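Local coordinates for protein RmpA (Streptococcus mutans, PDB 3BJV) that probably serves as the phosphate-carrying IIA component of a phosphotransferase system that takes up ascorbate and phosphorylates it during transport, at residues 82-87 against 97-102. Residues are numbered along the deposited sequence; the frame is centred on the assembly and turned at random.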
loop_
_atom_site.group_PDB
_atom_site.type_symbol
_atom_site.label_atom_id
_atom_site.label_comp_id
_atom_site.label_asym_id
_atom_site.label_seq_id
_atom_site.Cartn_x
_atom_site.Cartn_y
_atom_site.Cartn_z
ATOM N N LEU A 82 17.258 -3.417 -1.903
ATOM C CA LEU A 82 16.949 -4.577 -1.139
ATOM C C LEU A 82 18.217 -4.986 -0.410
ATOM O O LEU A 82 19.297 -5.171 -1.025
ATOM C CB LEU A 82 16.436 -5.695 -2.035
ATOM C CG LEU A 82 15.785 -6.874 -1.301
ATOM C CD1 LEU A 82 14.739 -7.415 -2.209
ATOM C CD2 LEU A 82 16.811 -7.957 -0.951
ATOM N N VAL A 83 18.066 -5.116 0.907
ATOM C CA VAL A 83 19.137 -5.480 1.809
ATOM C C VAL A 83 18.594 -6.662 2.641
ATOM O O VAL A 83 17.443 -6.605 3.094
ATOM C CB VAL A 83 19.471 -4.279 2.739
ATOM C CG1 VAL A 83 20.115 -4.747 4.072
ATOM C CG2 VAL A 83 20.364 -3.214 2.029
ATOM N N THR A 84 19.406 -7.703 2.853
ATOM C CA THR A 84 19.069 -8.796 3.781
ATOM C C THR A 84 20.119 -8.814 4.879
ATOM O O THR A 84 21.272 -8.565 4.621
ATOM C CB THR A 84 19.087 -10.159 3.096
ATOM O OG1 THR A 84 20.367 -10.385 2.510
ATOM C CG2 THR A 84 17.983 -10.267 1.990
ATOM N N LEU A 85 19.694 -9.022 6.109
ATOM C CA LEU A 85 20.575 -9.132 7.289
ATOM C C LEU A 85 20.877 -10.608 7.649
ATOM O O LEU A 85 20.072 -11.522 7.343
ATOM C CB LEU A 85 19.901 -8.437 8.512
ATOM C CG LEU A 85 19.529 -6.973 8.275
ATOM C CD1 LEU A 85 18.747 -6.524 9.379
ATOM C CD2 LEU A 85 20.784 -6.115 8.211
ATOM N N THR A 86 21.980 -10.822 8.376
ATOM C CA THR A 86 22.334 -12.169 8.810
ATOM C C THR A 86 21.573 -12.585 10.081
ATOM O O THR A 86 21.344 -13.782 10.316
ATOM C CB THR A 86 23.845 -12.322 8.976
ATOM O OG1 THR A 86 24.338 -11.282 9.834
ATOM C CG2 THR A 86 24.556 -12.240 7.567
ATOM N N GLU A 87 21.171 -11.589 10.880
ATOM C CA GLU A 87 20.289 -11.757 12.021
ATOM C C GLU A 87 19.274 -10.651 11.959
ATOM O O GLU A 87 19.607 -9.571 11.511
ATOM C CB GLU A 87 21.082 -11.539 13.278
ATOM C CG GLU A 87 21.969 -12.683 13.522
ATOM C CD GLU A 87 23.258 -12.255 14.129
ATOM O OE1 GLU A 87 23.186 -11.623 15.233
ATOM O OE2 GLU A 87 24.317 -12.557 13.471
ATOM N N VAL A 97 12.926 -7.598 12.096
ATOM C CA VAL A 97 13.129 -7.408 10.654
ATOM C C VAL A 97 14.396 -8.043 10.220
ATOM O O VAL A 97 15.420 -7.882 10.871
ATOM C CB VAL A 97 13.165 -5.881 10.212
ATOM C CG1 VAL A 97 13.502 -5.753 8.757
ATOM C CG2 VAL A 97 11.792 -5.221 10.526
ATOM N N GLN A 98 14.320 -8.766 9.109
ATOM C CA GLN A 98 15.497 -9.323 8.479
ATOM C C GLN A 98 15.715 -8.914 7.014
ATOM O O GLN A 98 16.796 -9.061 6.487
ATOM C CB GLN A 98 15.505 -10.832 8.615
ATOM C CG GLN A 98 16.927 -11.328 8.556
ATOM C CD GLN A 98 17.073 -12.772 8.988
ATOM O OE1 GLN A 98 18.196 -13.282 9.082
ATOM N NE2 GLN A 98 15.936 -13.433 9.283
ATOM N N VAL A 99 14.663 -8.424 6.349
ATOM C CA VAL A 99 14.769 -7.989 4.946
ATOM C C VAL A 99 14.293 -6.543 4.821
ATOM O O VAL A 99 13.211 -6.206 5.304
ATOM C CB VAL A 99 13.980 -8.893 3.966
ATOM C CG1 VAL A 99 14.297 -8.532 2.524
ATOM C CG2 VAL A 99 14.262 -10.380 4.226
ATOM N N LEU A 100 15.101 -5.696 4.174
ATOM C CA LEU A 100 14.717 -4.297 3.987
ATOM C C LEU A 100 14.674 -3.906 2.511
ATOM O O LEU A 100 15.641 -4.081 1.768
ATOM C CB LEU A 100 15.572 -3.321 4.827
ATOM C CG LEU A 100 15.623 -3.647 6.300
ATOM C CD1 LEU A 100 16.966 -4.281 6.625
ATOM C CD2 LEU A 100 15.461 -2.378 7.087
ATOM N N LEU A 101 13.511 -3.436 2.090
ATOM C CA LEU A 101 13.329 -2.954 0.759
ATOM C C LEU A 101 12.970 -1.448 0.842
ATOM O O LEU A 101 11.817 -1.089 1.103
ATOM C CB LEU A 101 12.281 -3.790 0.027
ATOM C CG LEU A 101 12.409 -3.933 -1.500
ATOM C CD1 LEU A 101 11.521 -5.112 -1.993
ATOM C CD2 LEU A 101 12.004 -2.623 -2.189
ATOM N N ALA A 102 13.987 -0.598 0.696
ATOM C CA ALA A 102 13.813 0.850 0.725
ATOM C C ALA A 102 13.200 1.328 -0.567
ATOM O O ALA A 102 13.452 0.805 -1.642
ATOM C CB ALA A 102 15.085 1.531 0.944
#
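V83 and L100 face each other as an antiparallel hydrogen-bonded pair, joined by two backbone bonds. The N-H of V83 reaches the O of L100 at 2.8 Å, while L100 N returns a bond to V83 O at 2.7 Å. A third bond, from L85 N to Q98 O at 2.9 Å, carries the ladder on until the 97-102 chain turns its corner at Q98. Next to the V83-L100 pair, T84 and V99 form a non-hydrogen-bonded pair, where a CA-H...O contact runs from V99 CA to V83 O.

The side chains sort onto two faces. On one, V83, L85 and L100 pack together: CD1 of L100 lies 4.1 Å from V83 CG1 and also meets CD1 of L85, 4.0 Å away, so a single methyl touches two residues of the partner strand. L100 gets there with its CG trans to the carbonyl carbon (chi1 -53°), which swings the branch to the side of its own N. On the other face, T84 turns its methyl to V99, CG2 to CG1 at 4.1 Å, leaving OG1 to bond G16 N. L82 belongs to this layer too, its CD1 meeting CD1 of L101 at 4.0 Å. Beyond the ladder, the extended chain of Q98 lays its CG against L85 O, 3.4 Å away.

Helix 22-36 covers the V83-L100 face through A25 and S29, whereas L122 and F123 of helix 108-123 pack on L82, V99 and L101. Strand 79-85 also pairs in parallel with strand 13-17. This antiparallel pair thus lies inside a mixed sheet between helical layers, the three-layer alpha/beta sandwich of this IIA family.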